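Long-range contacts in AT-less polyketide synthase (Streptomyces platensis subsp. rosaceus, PDB 4TKT), which probably catalyses the decarboxylative condensation that lengthens the polyketide chain, as the KS6 ketosynthase domain of MgsF in isomigrastatin biosynthesis: residues Thr62-Gly67 with Gln229-Asp234; Ser140-Tyr145 with Val156-Ser161. One frame throughout, in Å; residues are numbered along the deposited sequence.

Contact 1: residues Thr62-Gly67 with Gln229-Asp234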
loop_
_atom_site.group_PDB
_atom_site.type_symbol
_atom_site.label_atom_id
_atom_site.label_comp_id
_atom_site.label_asym_id
_atom_site.label_seq_id
_atom_site.Cartn_x
_atom_site.Cartn_y
_atom_site.Cartn_z
ATOM N N THR A 62 -7.530 27.500 13.486
ATOM C CA THR A 62 -6.475 26.506 13.637
ATOM C C THR A 62 -5.119 27.131 13.332
ATOM O O THR A 62 -5.020 28.053 12.523
ATOM C CB THR A 62 -6.698 25.289 12.720
ATOM O OG1 THR A 62 -5.654 24.332 12.933
ATOM C CG2 THR A 62 -6.700 25.707 11.261
ATOM N N TYR A 63 -4.075 26.636 13.988
ATOM C CA TYR A 63 -2.739 27.194 13.817
ATOM C C TYR A 63 -1.883 26.321 12.907
ATOM O O TYR A 63 -0.713 26.617 12.663
ATOM C CB TYR A 63 -2.059 27.382 15.176
ATOM C CG TYR A 63 -1.926 26.111 15.978
ATOM C CD1 TYR A 63 -2.983 25.632 16.741
ATOM C CD2 TYR A 63 -0.740 25.393 15.977
ATOM C CE1 TYR A 63 -2.865 24.468 17.474
ATOM C CE2 TYR A 63 -0.611 24.231 16.704
ATOM C CZ TYR A 63 -1.675 23.772 17.452
ATOM O OH TYR A 63 -1.542 22.610 18.176
ATOM N N SER A 64 -2.477 25.245 12.403
ATOM C CA SER A 64 -1.806 24.381 11.440
ATOM C C SER A 64 -2.318 24.658 10.035
ATOM O O SER A 64 -3.521 24.811 9.825
ATOM C CB SER A 64 -2.016 22.909 11.792
ATOM O OG SER A 64 -1.475 22.069 10.787
ATOM N N LYS A 65 -1.403 24.722 9.074
ATOM C CA LYS A 65 -1.779 24.933 7.681
ATOM C C LYS A 65 -0.977 24.028 6.753
ATOM O O LYS A 65 -0.831 24.310 5.565
ATOM C CB LYS A 65 -1.584 26.397 7.288
ATOM C CG LYS A 65 -0.157 26.896 7.421
ATOM C CD LYS A 65 -0.028 28.312 6.881
ATOM C CE LYS A 65 1.418 28.776 6.868
ATOM N NZ LYS A 65 1.564 30.101 6.200
ATOM N N TRP A 66 -0.464 22.933 7.305
ATOM C CA TRP A 66 0.369 22.010 6.545
ATOM C C TRP A 66 -0.220 20.605 6.517
ATOM O O TRP A 66 -1.107 20.276 7.307
ATOM C CB TRP A 66 1.780 21.969 7.130
ATOM C CG TRP A 66 2.425 23.311 7.222
ATOM C CD1 TRP A 66 3.172 23.929 6.263
ATOM C CD2 TRP A 66 2.383 24.209 8.338
ATOM N NE1 TRP A 66 3.597 25.156 6.711
ATOM C CE2 TRP A 66 3.127 25.351 7.982
ATOM C CE3 TRP A 66 1.786 24.158 9.601
ATOM C CZ2 TRP A 66 3.293 26.433 8.846
ATOM C CZ3 TRP A 66 1.955 25.232 10.460
ATOM C CH2 TRP A 66 2.699 26.356 10.077
ATOM N N GLY A 67 0.285 19.779 5.608
ATOM C CA GLY A 67 -0.136 18.392 5.526
ATOM C C GLY A 67 0.572 17.611 4.438
ATOM O O GLY A 67 1.165 18.188 3.527
ATOM N N GLN A 229 -4.995 21.111 20.359
ATOM C CA GLN A 229 -3.565 21.402 20.364
ATOM C C GLN A 229 -2.725 20.171 20.030
ATOM O O GLN A 229 -1.621 20.009 20.548
ATOM C CB GLN A 229 -3.135 21.963 21.719
ATOM C CG GLN A 229 -4.019 23.076 22.244
ATOM C CD GLN A 229 -3.314 24.409 22.246
ATOM O OE1 GLN A 229 -2.780 24.838 21.227
ATOM N NE2 GLN A 229 -3.294 25.067 23.398
ATOM N N PHE A 230 -3.253 19.304 19.172
ATOM C CA PHE A 230 -2.512 18.126 18.735
ATOM C C PHE A 230 -1.554 18.471 17.602
ATOM O O PHE A 230 -0.617 17.725 17.321
ATOM C CB PHE A 230 -3.460 17.017 18.277
ATOM C CG PHE A 230 -4.413 16.553 19.336
ATOM C CD1 PHE A 230 -3.955 15.875 20.453
ATOM C CD2 PHE A 230 -5.774 16.776 19.205
ATOM C CE1 PHE A 230 -4.834 15.438 21.428
ATOM C CE2 PHE A 230 -6.659 16.343 20.174
ATOM C CZ PHE A 230 -6.189 15.673 21.289
ATOM N N ALA A 231 -1.796 19.603 16.949
ATOM C CA ALA A 231 -1.011 19.990 15.783
ATOM C C ALA A 231 0.321 20.616 16.180
ATOM O O ALA A 231 0.410 21.322 17.185
ATOM C CB ALA A 231 -1.803 20.949 14.912
ATOM N N SER A 232 1.356 20.350 15.387
ATOM C CA SER A 232 2.661 20.968 15.599
ATOM C C SER A 232 2.702 22.365 14.986
ATOM O O SER A 232 2.060 22.629 13.970
ATOM C CB SER A 232 3.777 20.097 15.015
ATOM O OG SER A 232 3.535 19.792 13.653
ATOM N N SER A 233 3.469 23.254 15.605
ATOM C CA SER A 233 3.519 24.651 15.188
ATOM C C SER A 233 4.175 24.859 13.826
ATOM O O SER A 233 3.999 25.908 13.207
ATOM C CB SER A 233 4.258 25.479 16.236
ATOM O OG SER A 233 3.609 25.393 17.490
ATOM N N ASP A 234 4.931 23.865 13.369
ATOM C CA ASP A 234 5.693 23.993 12.129
ATOM C C ASP A 234 5.231 23.011 11.054
ATOM O O ASP A 234 5.861 22.890 10.005
ATOM C CB ASP A 234 7.184 23.793 12.401
ATOM C CG ASP A 234 7.504 22.397 12.899
ATOM O OD1 ASP A 234 6.587 21.722 13.415
ATOM O OD2 ASP A 234 8.673 21.976 12.779
HETATM O O HOH W 1 0.677 20.557 12.103
#
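Ser64 and Ala231 bring the two backbones nearest, their CA atoms 6.2 Å apart, where an irregular run ending in the short strand 66-67 passes the loop that follows helix 220-227. Tyr63 reaches across. Its CG is wedged between backbone N and carbonyl carbon (chi1 59°), which sends the ring toward the loop, and its OH donates a short hydrogen bond of 2.5 Å to Ala231 O. The hydroxyl approaches tilted 21° out of the carbonyl plane. Behind this bond the Ala231 methyl fills the angle between Tyr63 and Ser64, with CB 3.7 Å from Ser64 CB. The Gln229 side chain crosses that of Tyr63 at about a right angle, bringing OE1 within 3.8 Å of Tyr63 CE1, while the same OE1 is bonded by Arg56. A phenylalanine in place of Tyr63 would probably leave Ala231 O without this donor and the loop after helix 220-227 less firmly fixed. Farther along, the Trp66 ring is sandwiched: Lys65 CG sits over one face, and Asp234 O lies 4.1 Å above the opposite one. Trp66 CH2 also comes within 3.4 Å of Ser233 O. One water joins the segments as well, accepting from Ser64 OG at 2.9 Å and donating to Ser232 O. The loop is thus held mainly through its main chain: Ala231 O takes the tyrosine hydroxyl, Ser232 O the water, and the indole only packs on the Ser233-Asp234 backbone, while the side chains of Gln229, Ser233 and Asp234 turn to Arg56, Asp245 and Arg238.

Contact 2: residues Ser140-Tyr145 with Val156-Ser161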
loop_
_atom_site.group_PDB
_atom_site.type_symbol
_atom_site.label_atom_id
_atom_site.label_comp_id
_atom_site.label_asym_id
_atom_site.label_seq_id
_atom_site.Cartn_x
_atom_site.Cartn_y
_atom_site.Cartn_z
ATOM N N SER A 140 -14.917 9.758 8.480
ATOM C CA SER A 140 -15.999 9.818 7.501
ATOM C C SER A 140 -16.386 11.267 7.258
ATOM O O SER A 140 -17.482 11.691 7.617
ATOM C CB SER A 140 -17.214 9.025 7.973
ATOM O OG SER A 140 -16.939 7.638 7.984
ATOM N N GLU A 141 -15.481 12.019 6.641
ATOM C CA GLU A 141 -15.635 13.464 6.519
ATOM C C GLU A 141 -16.436 13.923 5.303
ATOM O O GLU A 141 -17.082 14.969 5.358
ATOM C CB GLU A 141 -14.263 14.126 6.484
ATOM C CG GLU A 141 -13.517 14.061 7.797
ATOM C CD GLU A 141 -12.227 14.852 7.756
ATOM O OE1 GLU A 141 -11.457 14.691 6.780
ATOM O OE2 GLU A 141 -11.992 15.643 8.694
ATOM N N TYR A 142 -16.377 13.161 4.211
ATOM C CA TYR A 142 -17.079 13.516 2.975
ATOM C C TYR A 142 -18.554 13.781 3.271
ATOM O O TYR A 142 -19.146 14.741 2.781
ATOM C CB TYR A 142 -16.924 12.399 1.942
ATOM C CG TYR A 142 -17.102 12.830 0.503
ATOM C CD1 TYR A 142 -16.354 13.871 -0.030
ATOM C CD2 TYR A 142 -17.994 12.173 -0.330
ATOM C CE1 TYR A 142 -16.507 14.258 -1.349
ATOM C CE2 TYR A 142 -18.155 12.552 -1.649
ATOM C CZ TYR A 142 -17.409 13.593 -2.154
ATOM O OH TYR A 142 -17.566 13.972 -3.469
ATOM N N GLN A 143 -19.113 12.910 4.100
ATOM C CA GLN A 143 -20.447 13.040 4.674
ATOM C C GLN A 143 -20.828 14.466 5.103
ATOM O O GLN A 143 -21.964 14.901 4.909
ATOM C CB GLN A 143 -20.529 12.102 5.877
ATOM C CG GLN A 143 -21.912 11.724 6.328
ATOM C CD GLN A 143 -21.862 10.765 7.495
ATOM O OE1 GLN A 143 -20.798 10.536 8.073
ATOM N NE2 GLN A 143 -23.008 10.192 7.846
ATOM N N LEU A 144 -19.873 15.184 5.689
ATOM C CA LEU A 144 -20.129 16.511 6.243
ATOM C C LEU A 144 -20.512 17.529 5.175
ATOM O O LEU A 144 -21.283 18.453 5.434
ATOM C CB LEU A 144 -18.903 17.004 7.011
ATOM C CG LEU A 144 -18.479 16.126 8.189
ATOM C CD1 LEU A 144 -17.108 16.526 8.691
ATOM C CD2 LEU A 144 -19.505 16.224 9.302
ATOM N N TYR A 145 -19.965 17.361 3.978
ATOM C CA TYR A 145 -20.258 18.273 2.881
ATOM C C TYR A 145 -21.739 18.234 2.525
ATOM O O TYR A 145 -22.358 19.276 2.301
ATOM C CB TYR A 145 -19.401 17.934 1.659
ATOM C CG TYR A 145 -17.994 18.475 1.751
ATOM C CD1 TYR A 145 -17.764 19.809 2.058
ATOM C CD2 TYR A 145 -16.897 17.652 1.550
ATOM C CE1 TYR A 145 -16.480 20.312 2.150
ATOM C CE2 TYR A 145 -15.610 18.147 1.640
ATOM C CZ TYR A 145 -15.407 19.476 1.941
ATOM O OH TYR A 145 -14.128 19.972 2.032
ATOM N N VAL A 156 -29.107 16.782 -0.006
ATOM C CA VAL A 156 -28.355 15.848 -0.834
ATOM C C VAL A 156 -27.824 14.702 0.029
ATOM O O VAL A 156 -27.429 14.905 1.178
ATOM C CB VAL A 156 -27.190 16.555 -1.572
ATOM C CG1 VAL A 156 -26.257 17.239 -0.581
ATOM C CG2 VAL A 156 -26.427 15.575 -2.455
ATOM N N VAL A 157 -27.838 13.493 -0.524
ATOM C CA VAL A 157 -27.415 12.309 0.210
ATOM C C VAL A 157 -25.947 11.974 -0.039
ATOM O O VAL A 157 -25.563 11.611 -1.153
ATOM C CB VAL A 157 -28.278 11.086 -0.164
ATOM C CG1 VAL A 157 -27.833 9.855 0.618
ATOM C CG2 VAL A 157 -29.748 11.378 0.081
ATOM N N VAL A 158 -25.127 12.106 0.998
ATOM C CA VAL A 158 -23.735 11.676 0.929
ATOM C C VAL A 158 -23.449 10.681 2.048
ATOM O O VAL A 158 -23.281 11.071 3.204
ATOM C CB VAL A 158 -22.754 12.861 1.029
ATOM C CG1 VAL A 158 -21.322 12.369 0.918
ATOM C CG2 VAL A 158 -23.046 13.891 -0.050
ATOM N N PRO A 159 -23.407 9.385 1.707
ATOM C CA PRO A 159 -23.192 8.299 2.672
ATOM C C PRO A 159 -21.890 8.436 3.458
ATOM O O PRO A 159 -20.932 9.045 2.983
ATOM C CB PRO A 159 -23.155 7.049 1.787
ATOM C CG PRO A 159 -23.935 7.421 0.577
ATOM C CD PRO A 159 -23.637 8.872 0.346
ATOM N N GLY A 160 -21.868 7.865 4.658
ATOM C CA GLY A 160 -20.681 7.875 5.490
ATOM C C GLY A 160 -20.448 6.533 6.155
ATOM O O GLY A 160 -20.313 6.452 7.375
ATOM N N SER A 161 -20.403 5.476 5.350
ATOM C CA SER A 161 -20.210 4.127 5.869
ATOM C C SER A 161 -18.792 3.635 5.633
ATOM O O SER A 161 -18.402 3.376 4.495
ATOM C CB SER A 161 -21.203 3.156 5.231
ATOM O OG SER A 161 -21.072 1.866 5.802
HETATM O O HOH W 2 -18.730 5.644 9.736
HETATM O O HOH W 3 -18.094 10.303 4.260
HETATM O O HOH W 4 -24.987 11.115 5.998
#
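Val158 packs against Tyr142 and Gln143 where a helix is followed by a returning loop, within the thiolase fold of the ketosynthase: helix 142-151 runs out, and the chain comes back extended past its beginning before helix 163-173. Taken in order, the returning segment begins at Val156, whose N is tied to Ser150 OG near the end of that helix. Val158 is the apolar centre. With CG1 anti to its backbone N (chi1 -179°), that methyl lies 3.6 Å from Tyr142 CD2, the two side chains crossing at about a right angle; the tyrosine hydroxyl goes on to Ser89 O, and its ring meets Trp613 edge to face. The carbonyl of Val158 has its O 3.5 Å from Gln143 CG and accepts a hydrogen bond from a water that in turn accepts from Gln143 NE2. Pro159 takes part through its carbonyl, O weakly accepting from a second water held by Gln143 N. At Gly160 the Gln143 amide lies alongside the main chain, OE1 3.7 Å from Gly160 CA, where a side chain would collide with it. A third water closes the series, 3.2 Å from Ser140 OG and donating to Gly160 O at 3.0 Å.

Both contacts belong to the N-terminal beta-ketoacyl synthase region of the ketosynthase, yet they are separate: their centres lie 25 Å apart and their nearest atoms about 12 Å. In chain order, Thr62-Gly67 comes first, then both halves of contact 2, and finally Gln229-Asp234, so the local pairing of contact 2 falls entirely within the 161 residues that contact 1 spans. Strands 129-136, 179-182 and 208-214 of the large mixed sheet also lie in that interval. The pair illustrates two scales of folding: contact 2 closes a short helical excursion between strands 129-136 and 179-182, whereas contact 1 joins the segment leading into strand 66-67 to the loop after helix 220-227.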